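Local structure of Rubredoxin\:oxygen oxidoreductase (Desulfovibrio gigas, 1E5D) at residues E192-A195 with N196-P200; K242-E245 with Y246-K250; L326-I329 with K330-P334; R21-H24 with G25-S29; T142-L145 with H146-S150. The protein catalyses the four-electron reduction of one dioxygen molecule to two water molecules, using a diiron centre and FMN. All blocks are in the same frame, centred on the assembly; numbering follows the deposited sequence.

Interaction 1 (E192-A195 with N196-P200); sequences EYYA and NIVNP. With OXY (oxygen molecule), chain E.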
# COMPACT_ATOMS: atom_id res chain seq x y z
N GLU A 192 -5.74 19.89 -1.86
CA GLU A 192 -5.19 18.57 -2.16
C GLU A 192 -3.67 18.67 -2.24
O GLU A 192 -2.93 17.81 -1.79
CB GLU A 192 -5.76 18.01 -3.46
CG GLU A 192 -7.24 17.67 -3.37
CD GLU A 192 -7.73 16.93 -4.61
OE1 GLU A 192 -6.98 16.94 -5.61
OE2 GLU A 192 -8.84 16.35 -4.54
N TYR A 193 -3.24 19.77 -2.85
CA TYR A 193 -1.81 20.00 -2.93
C TYR A 193 -1.23 20.24 -1.54
O TYR A 193 -0.27 19.59 -1.13
CB TYR A 193 -1.51 21.18 -3.87
CG TYR A 193 -0.00 21.29 -4.04
CD1 TYR A 193 0.65 20.47 -4.94
CD2 TYR A 193 0.74 22.20 -3.31
CE1 TYR A 193 2.02 20.56 -5.11
CE2 TYR A 193 2.11 22.30 -3.47
CZ TYR A 193 2.74 21.48 -4.37
OH TYR A 193 4.11 21.56 -4.54
N TYR A 194 -1.82 21.16 -0.77
CA TYR A 194 -1.30 21.43 0.56
C TYR A 194 -1.28 20.16 1.41
O TYR A 194 -0.27 19.85 2.05
CB TYR A 194 -2.13 22.50 1.31
CG TYR A 194 -1.46 22.95 2.59
CD1 TYR A 194 -0.55 24.01 2.56
CD2 TYR A 194 -1.70 22.35 3.82
CE1 TYR A 194 0.08 24.44 3.71
CE2 TYR A 194 -1.07 22.78 4.98
CZ TYR A 194 -0.18 23.83 4.91
OH TYR A 194 0.45 24.27 6.05
N ALA A 195 -2.41 19.47 1.45
CA ALA A 195 -2.59 18.37 2.39
C ALA A 195 -1.55 17.28 2.21
O ALA A 195 -1.16 16.65 3.20
CB ALA A 195 -3.99 17.79 2.27
N ASN A 196 -1.11 17.07 0.97
CA ASN A 196 -0.19 15.96 0.70
C ASN A 196 1.27 16.33 0.58
O ASN A 196 2.09 15.42 0.38
CB ASN A 196 -0.65 15.24 -0.58
CG ASN A 196 -1.88 14.42 -0.24
OD1 ASN A 196 -1.76 13.33 0.32
ND2 ASN A 196 -3.04 14.98 -0.57
N ILE A 197 1.66 17.60 0.71
CA ILE A 197 3.10 17.85 0.73
C ILE A 197 3.54 18.91 1.73
O ILE A 197 4.62 18.80 2.31
CB ILE A 197 3.62 18.25 -0.66
CG1 ILE A 197 5.11 18.62 -0.66
CG2 ILE A 197 2.77 19.36 -1.25
CD1 ILE A 197 5.92 17.82 -1.66
N VAL A 198 2.75 19.95 1.95
CA VAL A 198 3.17 21.01 2.87
C VAL A 198 2.69 20.77 4.30
O VAL A 198 3.26 21.34 5.23
CB VAL A 198 2.65 22.39 2.41
CG1 VAL A 198 3.25 23.49 3.26
CG2 VAL A 198 2.99 22.62 0.95
N ASN A 199 1.66 19.97 4.51
CA ASN A 199 1.03 19.81 5.80
C ASN A 199 1.97 19.58 6.97
O ASN A 199 1.81 20.21 8.03
CB ASN A 199 0.05 18.62 5.78
CG ASN A 199 -1.05 18.89 6.80
OD1 ASN A 199 -1.99 19.63 6.51
ND2 ASN A 199 -0.91 18.28 7.97
N PRO A 200 2.98 18.73 6.89
CA PRO A 200 3.86 18.57 8.06
C PRO A 200 4.55 19.87 8.45
O PRO A 200 5.03 19.98 9.59
CB PRO A 200 4.89 17.54 7.60
CG PRO A 200 4.82 17.59 6.11
CD PRO A 200 3.37 17.86 5.78
O1 OXY E . 6.37 19.49 -5.70
O2 OXY E . 6.38 18.41 -5.18
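The carbonyl of Y194 receives the backbone N-H groups of I197, V198 and N199 together as the end of helix 183-198 widens into a pi-type turn. V198 N is 3.0 Å from Y194 O and N199 N 3.1 Å from Y194 O, both somewhat tilted from the carbonyl plane, whereas I197 N comes in from well above it. N196 N makes just weak bonds, to the carbonyls of E192 and Y193. Its side chain does better: N196 ND2 reaches E192 O at 3.1 Å in a nearly straight bond (173°), with E192 O in the plane of the N196 amide and ND2 in the carbonyl plane, on a lone pair. The same ND2 also bonds S295 O, while OD1 takes a bond from Y328 OH, so the amide is fixed at both ends.

This last turn looks into the dioxygen pocket of the lactamase-fold domain, which Y193 and I197 help to line. I197 CG2 makes a CH-pi contact over one face of the Y193 ring, 3.9 Å from its centroid. Near the ring plane, Y193 OH makes a weak 3.3 Å bond to O1 of the oxygen molecule. With CG1 anti to the backbone N (chi1 176°), I197 brings CD1 to 3.6 Å from O2 of that molecule.

Y194 points elsewhere. V198 sits on one face of its ring, CB off-centre above it and CG1 only 3.3 Å from Y194 CE1. N199 crosses the ring with its amide turned 80° to it, OD1 alongside CE2; its ND2 goes to L332 O and Q249 OE1. T205 of helix 202-214 bonds Y194 OH.

Interaction 2 (K242-E245 with Y246-K250); sequences KYVE and YAEQK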
# COMPACT_ATOMS: atom_id res chain seq x y z
N LYS A 242 -6.30 30.99 2.60
CA LYS A 242 -6.41 29.54 2.56
C LYS A 242 -5.21 28.84 3.18
O LYS A 242 -5.41 27.92 3.97
CB LYS A 242 -6.61 29.12 1.10
CG LYS A 242 -8.08 29.31 0.69
CD LYS A 242 -8.90 28.12 1.20
CE LYS A 242 -10.25 28.58 1.73
NZ LYS A 242 -11.10 27.43 2.14
N TYR A 243 -4.00 29.25 2.82
CA TYR A 243 -2.82 28.58 3.36
C TYR A 243 -2.82 28.66 4.88
O TYR A 243 -2.48 27.69 5.56
CB TYR A 243 -1.52 29.17 2.79
CG TYR A 243 -1.00 28.25 1.71
CD1 TYR A 243 -1.90 27.81 0.74
CD2 TYR A 243 0.31 27.81 1.64
CE1 TYR A 243 -1.49 26.97 -0.27
CE2 TYR A 243 0.72 26.96 0.63
CZ TYR A 243 -0.19 26.54 -0.33
OH TYR A 243 0.19 25.69 -1.35
N VAL A 244 -3.20 29.83 5.38
CA VAL A 244 -3.33 30.01 6.83
C VAL A 244 -4.35 29.03 7.38
O VAL A 244 -4.13 28.31 8.34
CB VAL A 244 -3.73 31.45 7.18
CG1 VAL A 244 -4.02 31.57 8.67
CG2 VAL A 244 -2.64 32.42 6.76
N GLU A 245 -5.52 28.99 6.75
CA GLU A 245 -6.55 28.02 7.09
C GLU A 245 -6.04 26.59 6.97
O GLU A 245 -6.25 25.75 7.85
CB GLU A 245 -7.75 28.23 6.18
CG GLU A 245 -8.93 27.30 6.42
CD GLU A 245 -10.08 27.64 5.48
OE1 GLU A 245 -10.13 28.82 5.06
OE2 GLU A 245 -10.90 26.75 5.18
N TYR A 246 -5.36 26.28 5.86
CA TYR A 246 -4.83 24.93 5.73
C TYR A 246 -3.88 24.62 6.88
O TYR A 246 -3.97 23.54 7.47
CB TYR A 246 -4.11 24.70 4.39
CG TYR A 246 -4.99 24.89 3.18
CD1 TYR A 246 -6.37 24.69 3.30
CD2 TYR A 246 -4.49 25.26 1.95
CE1 TYR A 246 -7.21 24.85 2.22
CE2 TYR A 246 -5.33 25.42 0.86
CZ TYR A 246 -6.69 25.22 1.01
OH TYR A 246 -7.56 25.38 -0.05
N ALA A 247 -2.98 25.54 7.19
CA ALA A 247 -1.98 25.27 8.22
C ALA A 247 -2.59 25.20 9.61
O ALA A 247 -2.04 24.54 10.50
CB ALA A 247 -0.88 26.33 8.20
N GLU A 248 -3.72 25.87 9.81
CA GLU A 248 -4.33 25.92 11.14
C GLU A 248 -5.06 24.62 11.47
O GLU A 248 -5.11 24.25 12.64
CB GLU A 248 -5.25 27.14 11.29
CG GLU A 248 -4.62 28.26 12.10
CD GLU A 248 -5.24 29.62 11.92
OE1 GLU A 248 -6.31 29.75 11.28
OE2 GLU A 248 -4.65 30.61 12.42
N GLN A 249 -5.59 23.93 10.47
CA GLN A 249 -6.12 22.59 10.69
C GLN A 249 -7.16 22.56 11.80
O GLN A 249 -7.20 21.75 12.71
CB GLN A 249 -4.95 21.64 11.01
CG GLN A 249 -4.11 21.32 9.78
CD GLN A 249 -2.86 20.54 10.12
OE1 GLN A 249 -2.92 19.32 10.28
NE2 GLN A 249 -1.72 21.21 10.24
N LYS A 250 -8.07 23.54 11.71
CA LYS A 250 -9.13 23.58 12.71
C LYS A 250 -10.15 22.49 12.38
O LYS A 250 -10.51 22.27 11.22
CB LYS A 250 -9.78 24.96 12.74
CG LYS A 250 -9.19 25.93 13.76
CD LYS A 250 -7.83 25.45 14.25
CE LYS A 250 -7.89 25.00 15.70
NZ LYS A 250 -6.54 24.85 16.31
O HOH W 1 -8.26 25.45 9.78
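K242 and Y246, one turn apart, make the main side-chain contact. K242 CB lies over a face of the Y246 ring, a CH-pi contact 4.3 Å from the centroid. The lysine chain bends at chi2 and chi3, which brings CD to 3.3 Å from Y246 OH. Y243 meets the same ring obliquely: its CD1 is 3.8 Å from Y246 CD2, with the two ring planes inclined at 53°. V244 and E248 run side by side in the same direction.

These residues form the C-terminal end of helix 233-248, which packs against helices 183-198 and 202-214. A247 N bonds Y243 O at 2.7 Å, E248 N bonds V244 O, and Q249 N makes a longer bond to E245 O. Q249 then leaves the helix with positive phi (55°). A water bridges the helix end, giving a bond to E245 O (2.8 Å) and accepting one from K250 N (2.7 Å).

Among the charged groups, K242 NZ makes a salt bridge with E245 OE2 at 3.1 Å, approaching from above the carboxylate plane. The tyrosine hydroxyls bond residues elsewhere in the chain: Y246 OH bonds E187 OE2, and Y243 OH bonds F167 N. The carboxamide oxygen of Q249 takes a bond from Q335 N.

Interaction 3 (L326-I329 with K330-P334); sequences LQYI and KGLRP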
# COMPACT_ATOMS: atom_id res chain seq x y z
N LEU A 326 -1.67 4.66 6.89
CA LEU A 326 -1.34 5.29 8.17
C LEU A 326 0.08 5.83 8.11
O LEU A 326 0.34 6.93 8.59
CB LEU A 326 -1.52 4.31 9.32
CG LEU A 326 -2.98 4.07 9.70
CD1 LEU A 326 -3.10 2.83 10.58
CD2 LEU A 326 -3.54 5.30 10.39
N GLN A 327 1.00 5.07 7.52
CA GLN A 327 2.37 5.56 7.37
C GLN A 327 2.35 6.91 6.65
O GLN A 327 2.95 7.88 7.10
CB GLN A 327 3.27 4.60 6.60
CG GLN A 327 4.73 5.05 6.54
CD GLN A 327 5.29 5.22 7.95
OE1 GLN A 327 5.43 4.23 8.67
NE2 GLN A 327 5.60 6.46 8.33
N TYR A 328 1.65 6.95 5.52
CA TYR A 328 1.57 8.18 4.74
C TYR A 328 1.05 9.31 5.62
O TYR A 328 1.62 10.39 5.67
CB TYR A 328 0.63 8.00 3.55
CG TYR A 328 0.56 9.17 2.61
CD1 TYR A 328 1.63 9.43 1.76
CD2 TYR A 328 -0.55 10.00 2.54
CE1 TYR A 328 1.59 10.50 0.88
CE2 TYR A 328 -0.59 11.07 1.66
CZ TYR A 328 0.48 11.32 0.83
OH TYR A 328 0.46 12.37 -0.05
N ILE A 329 -0.04 9.00 6.32
CA ILE A 329 -0.72 10.03 7.09
C ILE A 329 0.14 10.52 8.25
O ILE A 329 0.25 11.73 8.49
CB ILE A 329 -2.07 9.53 7.61
CG1 ILE A 329 -3.05 9.19 6.48
CG2 ILE A 329 -2.67 10.54 8.57
CD1 ILE A 329 -4.36 8.67 7.04
N LYS A 330 0.76 9.58 8.96
CA LYS A 330 1.59 9.96 10.10
C LYS A 330 2.66 10.97 9.70
O LYS A 330 2.95 11.92 10.44
CB LYS A 330 2.22 8.72 10.72
CG LYS A 330 3.29 9.01 11.75
CD LYS A 330 3.74 7.70 12.38
CE LYS A 330 4.89 7.91 13.37
NZ LYS A 330 4.36 7.99 14.76
N GLY A 331 3.25 10.78 8.52
CA GLY A 331 4.30 11.66 8.05
C GLY A 331 3.78 13.06 7.79
O GLY A 331 4.50 14.05 7.89
N LEU A 332 2.50 13.17 7.43
CA LEU A 332 2.02 14.51 7.05
C LEU A 332 1.58 15.32 8.26
O LEU A 332 1.14 16.46 8.13
CB LEU A 332 0.90 14.34 6.02
CG LEU A 332 1.43 13.94 4.63
CD1 LEU A 332 0.29 13.47 3.74
CD2 LEU A 332 2.18 15.10 4.00
N ARG A 333 1.70 14.69 9.42
CA ARG A 333 1.41 15.23 10.73
C ARG A 333 0.11 16.01 10.82
O ARG A 333 0.12 17.19 11.17
CB ARG A 333 2.58 16.14 11.16
CG ARG A 333 3.93 15.45 11.11
CD ARG A 333 5.05 16.45 11.28
NE ARG A 333 6.30 15.77 11.61
CZ ARG A 333 7.49 16.33 11.76
NH1 ARG A 333 7.65 17.64 11.62
NH2 ARG A 333 8.54 15.58 12.06
N PRO A 334 -1.03 15.40 10.54
CA PRO A 334 -2.31 16.09 10.74
C PRO A 334 -2.53 16.41 12.21
O PRO A 334 -2.21 15.61 13.10
CB PRO A 334 -3.34 15.06 10.28
CG PRO A 334 -2.64 13.75 10.38
CD PRO A 334 -1.20 14.03 10.04
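The ring of Y328 is met obliquely by a methyl of L332, whose CD1 lies 3.3 Å from Y328 CE2 and 3.6 Å from Y328 CZ. The H294 ring also meets it, the two planes inclined by about 50°. Farther along, the puckered ring of P334 lies against I329: P334 CG is 3.7 Å from I329 CG2, and P334 CD lies 3.1 Å from I329 O. The two side chains meet at about a right angle. I329 holds CG2 anti to the backbone N, which sets that methyl beside its own carbonyl carbon, on the side where P334 returns.

Here helix 320-331 ends, the helix of the beta-alpha-beta unit between strands 306-310 and 338-345 in the flavodoxin-like domain. K330 N bonds L326 O at 2.7 Å and G331 N bonds Q327 O at 3.2 Å. The next bond is of a tighter kind: L332 N reaches I329 O at 2.9 Å from 60° above the carbonyl plane, and its link to Y328 O is weak. R333 N then closes on K330 O, and R333 turns the chain away with positive phi (44°).

The second subunit packs here too, its P320 against Y328 and its N315 against L332. K330 and Q327 touch W358 of helix 350-361.

Interaction 4 (R21-H24 with G25-S29); sequences RDFH and GYTLS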
# COMPACT_ATOMS: atom_id res chain seq x y z
N ARG A 21 -0.55 11.44 -13.54
CA ARG A 21 -1.52 10.96 -12.56
C ARG A 21 -0.74 10.58 -11.30
O ARG A 21 -1.07 11.05 -10.21
CB ARG A 21 -2.36 9.82 -13.10
CG ARG A 21 -3.21 10.22 -14.30
CD ARG A 21 -4.41 11.05 -13.83
NE ARG A 21 -5.34 11.25 -14.94
CZ ARG A 21 -5.19 12.15 -15.89
NH1 ARG A 21 -4.15 12.98 -15.90
NH2 ARG A 21 -6.10 12.24 -16.85
N ASP A 22 0.28 9.76 -11.49
CA ASP A 22 1.27 9.52 -10.45
C ASP A 22 2.13 10.79 -10.36
O ASP A 22 3.00 11.00 -11.20
CB ASP A 22 2.13 8.30 -10.73
CG ASP A 22 3.30 8.10 -9.79
OD1 ASP A 22 3.57 8.91 -8.88
OD2 ASP A 22 4.02 7.08 -9.95
N PHE A 23 1.85 11.61 -9.36
CA PHE A 23 2.61 12.84 -9.15
C PHE A 23 3.81 12.58 -8.25
O PHE A 23 3.69 12.40 -7.04
CB PHE A 23 1.71 13.93 -8.56
CG PHE A 23 2.28 15.33 -8.71
CD1 PHE A 23 2.30 15.95 -9.95
CD2 PHE A 23 2.79 16.00 -7.62
CE1 PHE A 23 2.82 17.21 -10.12
CE2 PHE A 23 3.32 17.27 -7.77
CZ PHE A 23 3.33 17.88 -9.02
N HIS A 24 4.97 12.54 -8.88
CA HIS A 24 6.27 12.40 -8.24
C HIS A 24 6.38 11.26 -7.26
O HIS A 24 7.19 11.33 -6.33
CB HIS A 24 6.60 13.73 -7.53
CG HIS A 24 6.60 14.85 -8.53
ND1 HIS A 24 6.49 16.18 -8.19
CD2 HIS A 24 6.69 14.81 -9.87
CE1 HIS A 24 6.53 16.92 -9.29
NE2 HIS A 24 6.64 16.10 -10.33
N GLY A 25 5.62 10.19 -7.45
CA GLY A 25 5.78 9.00 -6.64
C GLY A 25 5.06 9.01 -5.33
O GLY A 25 4.91 7.95 -4.69
N TYR A 26 4.58 10.16 -4.85
CA TYR A 26 3.99 10.11 -3.50
C TYR A 26 2.49 10.39 -3.52
O TYR A 26 1.78 9.85 -2.68
CB TYR A 26 4.73 11.05 -2.55
CG TYR A 26 4.51 12.53 -2.75
CD1 TYR A 26 5.29 13.26 -3.64
CD2 TYR A 26 3.52 13.22 -2.06
CE1 TYR A 26 5.10 14.61 -3.83
CE2 TYR A 26 3.30 14.57 -2.24
CZ TYR A 26 4.10 15.27 -3.13
OH TYR A 26 3.92 16.62 -3.34
N THR A 27 2.00 11.20 -4.47
CA THR A 27 0.57 11.52 -4.46
C THR A 27 -0.07 11.41 -5.84
O THR A 27 0.59 11.13 -6.83
CB THR A 27 0.37 12.94 -3.90
OG1 THR A 27 -1.03 13.25 -3.85
CG2 THR A 27 1.02 13.98 -4.79
N LEU A 28 -1.38 11.63 -5.92
CA LEU A 28 -2.05 11.65 -7.21
C LEU A 28 -2.35 13.06 -7.72
O LEU A 28 -2.67 13.94 -6.93
CB LEU A 28 -3.38 10.91 -7.17
CG LEU A 28 -3.36 9.43 -6.81
CD1 LEU A 28 -4.77 8.88 -6.90
CD2 LEU A 28 -2.40 8.66 -7.72
N SER A 29 -2.25 13.22 -9.03
CA SER A 29 -2.60 14.45 -9.72
C SER A 29 -3.68 14.16 -10.77
O SER A 29 -3.44 14.10 -11.96
CB SER A 29 -1.37 15.07 -10.37
OG SER A 29 -1.04 14.40 -11.57
O HOH W 2 2.39 8.48 -6.65
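D22 turns its CG away from its own N (chi1 172°), which brings the carboxylate over the turn, where OD1 accepts a bond from G25 N at 2.8 Å on the syn side, somewhat out of the carboxylate plane. A water then links D22 OD1 (2.6 Å) to T27 O, so that one carboxylate oxygen holds the turn directly and through solvent. F23 takes a similar torsion (chi1 -162°) and lies beside T27, the two pointing the same way; T27 CG2 sits at the ring edge, 3.9 Å from F23 CD2. S29 CB packs on F23 CB at 3.7 Å.

The backbone forms a small antiparallel hairpin with a classic beta bulge: Y26 and T27 both face F23. F23 N bonds T27 O at 2.9 Å, while F23 O takes Y26 N at 3.3 Å and, weakly, T27 N. D22 and L28 form the next, non-hydrogen-bonded pair, and S29 N bonds R21 O at 2.7 Å beyond them. H24 and G25 both turn with positive phi, and K290 of the second subunit bonds G25 O.

H24 and Y26 belong to the dioxygen pocket, and Y26 also touches FMN. Around the hairpin, F23 lies against strand 33-40 and meets H226 edge-to-face, while H24 NE2 bonds Y35 OH of that strand. Y26 reaches I197 of helix 183-198, and T27 and L28 rest on helix 294-302.

Interaction 5 (T142-L145 with H146-S150); sequences TRML and HWPDS. With FMN (flavin mononucleotide), chain F; FEO (mu-oxo-diiron), chain D.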
# COMPACT_ATOMS: atom_id res chain seq x y z
N THR A 142 12.16 30.42 2.70
CA THR A 142 10.97 29.71 3.15
C THR A 142 11.34 28.25 3.43
O THR A 142 10.71 27.34 2.89
CB THR A 142 9.85 29.79 2.10
OG1 THR A 142 10.38 29.63 0.78
CG2 THR A 142 9.20 31.17 2.12
N ARG A 143 12.36 28.07 4.26
CA ARG A 143 12.84 26.73 4.60
C ARG A 143 11.68 25.84 5.04
O ARG A 143 10.76 26.33 5.70
CB ARG A 143 13.92 26.78 5.68
CG ARG A 143 14.79 28.02 5.65
CD ARG A 143 16.24 27.76 5.33
NE ARG A 143 17.12 27.83 6.48
CZ ARG A 143 18.21 28.56 6.69
NH1 ARG A 143 18.69 29.41 5.80
NH2 ARG A 143 18.85 28.44 7.85
N MET A 144 11.76 24.57 4.67
CA MET A 144 10.82 23.49 4.89
C MET A 144 9.44 23.79 4.30
O MET A 144 8.43 23.31 4.79
CB MET A 144 10.66 23.18 6.38
CG MET A 144 11.98 22.74 7.02
SD MET A 144 13.03 21.84 5.87
CE MET A 144 12.06 20.35 5.63
N LEU A 145 9.43 24.59 3.24
CA LEU A 145 8.21 24.82 2.47
C LEU A 145 8.47 24.55 0.99
O LEU A 145 8.49 25.50 0.21
CB LEU A 145 7.72 26.25 2.65
CG LEU A 145 7.19 26.64 4.03
CD1 LEU A 145 6.58 28.04 3.98
CD2 LEU A 145 6.17 25.64 4.53
N HIS A 146 8.66 23.29 0.61
CA HIS A 146 8.60 22.14 1.49
C HIS A 146 9.94 21.46 1.66
O HIS A 146 10.03 20.39 2.26
CB HIS A 146 7.60 21.13 0.91
CG HIS A 146 8.06 20.66 -0.44
ND1 HIS A 146 8.76 19.50 -0.65
CD2 HIS A 146 7.92 21.24 -1.65
CE1 HIS A 146 9.03 19.38 -1.94
NE2 HIS A 146 8.52 20.42 -2.57
N TRP A 147 11.01 22.05 1.13
CA TRP A 147 12.37 21.56 1.36
C TRP A 147 13.20 22.64 2.04
O TRP A 147 12.84 23.82 2.05
CB TRP A 147 13.03 21.16 0.05
CG TRP A 147 12.73 19.79 -0.47
CD1 TRP A 147 11.77 18.93 -0.05
CD2 TRP A 147 13.42 19.13 -1.54
NE1 TRP A 147 11.81 17.76 -0.78
CE2 TRP A 147 12.82 17.87 -1.71
CE3 TRP A 147 14.49 19.49 -2.37
CZ2 TRP A 147 13.26 16.96 -2.68
CZ3 TRP A 147 14.93 18.60 -3.33
CH2 TRP A 147 14.31 17.34 -3.47
N PRO A 148 14.34 22.29 2.62
CA PRO A 148 15.19 23.31 3.23
C PRO A 148 15.62 24.40 2.26
O PRO A 148 15.82 25.53 2.72
CB PRO A 148 16.44 22.53 3.67
CG PRO A 148 16.02 21.11 3.72
CD PRO A 148 14.89 20.93 2.76
N ASP A 149 15.79 24.12 0.98
CA ASP A 149 16.33 25.06 0.01
C ASP A 149 15.31 26.08 -0.47
O ASP A 149 15.66 27.08 -1.11
CB ASP A 149 16.89 24.32 -1.21
CG ASP A 149 15.94 23.27 -1.74
OD1 ASP A 149 15.01 23.63 -2.50
OD2 ASP A 149 16.11 22.07 -1.41
N SER A 150 14.04 25.82 -0.19
CA SER A 150 12.96 26.68 -0.64
C SER A 150 13.15 28.15 -0.32
O SER A 150 13.46 28.56 0.80
CB SER A 150 11.65 26.18 -0.00
OG SER A 150 10.56 27.01 -0.35
N1 FMN F . 14.30 14.15 2.76
C2 FMN F . 14.56 13.76 4.00
O2 FMN F . 15.68 13.60 4.40
N3 FMN F . 13.55 13.79 4.99
C4 FMN F . 12.22 13.96 4.66
O4 FMN F . 11.41 13.77 5.54
C4A FMN F . 11.92 14.01 3.24
N5 FMN F . 10.65 14.26 2.82
C5A FMN F . 10.43 14.38 1.48
C6 FMN F . 9.09 14.31 1.02
C7 FMN F . 8.80 14.60 -0.29
C7M FMN F . 7.37 14.74 -0.76
C8 FMN F . 9.85 14.63 -1.27
C8M FMN F . 9.56 15.00 -2.70
C9 FMN F . 11.18 14.61 -0.84
C9A FMN F . 11.46 14.34 0.51
N10 FMN F . 12.79 14.19 0.99
C10 FMN F . 13.03 13.99 2.29
C1' FMN F . 13.91 14.27 0.01
C2' FMN F . 14.14 12.92 -0.70
O2' FMN F . 14.49 11.96 0.29
C3' FMN F . 15.32 13.10 -1.64
O3' FMN F . 14.88 13.91 -2.73
C4' FMN F . 15.75 11.74 -2.22
O4' FMN F . 16.92 11.89 -3.04
C5' FMN F . 14.60 11.23 -3.06
O5' FMN F . 14.98 9.80 -3.56
P FMN F . 14.33 9.16 -4.78
O1P FMN F . 14.75 7.69 -4.70
O2P FMN F . 12.98 9.46 -4.88
O3P FMN F . 14.94 9.70 -5.99
FE1 FEO D . 7.21 21.09 -7.56
FE2 FEO D . 8.72 20.38 -4.64
O FEO D . 8.70 20.46 -6.90
O HOH W 3 8.59 22.58 -8.91
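S150 and T142 face each other across the loop and pass on a chain of hydroxyl bonds: T142 OG1 donates to S150 OG at 2.9 Å, and S150 OG donates to L145 O at 2.6 Å from above the carbonyl plane. S150 OG also bonds N164 ND2. The backbone adds a bond from T142 N to S150 O at 3.0 Å. At the other end, M144 bends at chi2 and chi3 and meets the proline ring at a slant, SD 3.7 Å from P148 CD, and R143 CD comes to 3.5 Å from P148 O.

A cis peptide links L145 and H146, between a type II turn (T142 to L145) and a type I turn (W147 to S150). H146 and W147 point to the cofactors. H146 NE2 binds an iron of the diiron centre at 2.1 Å, alongside H79, E81 and D165. W147 turns its ring edge to the flavin, NE1 3.2 Å from FMN C9. That FMN is bonded by the second subunit, whose W347 meets W147 edge-to-face.

The loop joins strands 136-141 and 151-155 of the lactamase-fold sheet. L145 packs on helices 183-198 and 202-214, while P148 and R143 rest on L105 of helix 104-114.

In the fold
From the N terminus the order is interaction 4, interaction 5, interaction 1, interaction 2, interaction 3; all are local and in series, with none nested or crossing. Interaction 4 closes a hairpin and interaction 5 a loop between two strands; the other three finish helices. Interaction 1 lies at the hub: the side chains of Y26 (interaction 4) and H146 (interaction 5) both touch I197, and Q249 and N199 join interaction 2 to it. Interaction 3, from the flavodoxin-like domain, reaches it through Y328 and L332, so 192-200 ties the two domains together. Interactions 3, 4 and 5 also touch the second subunit.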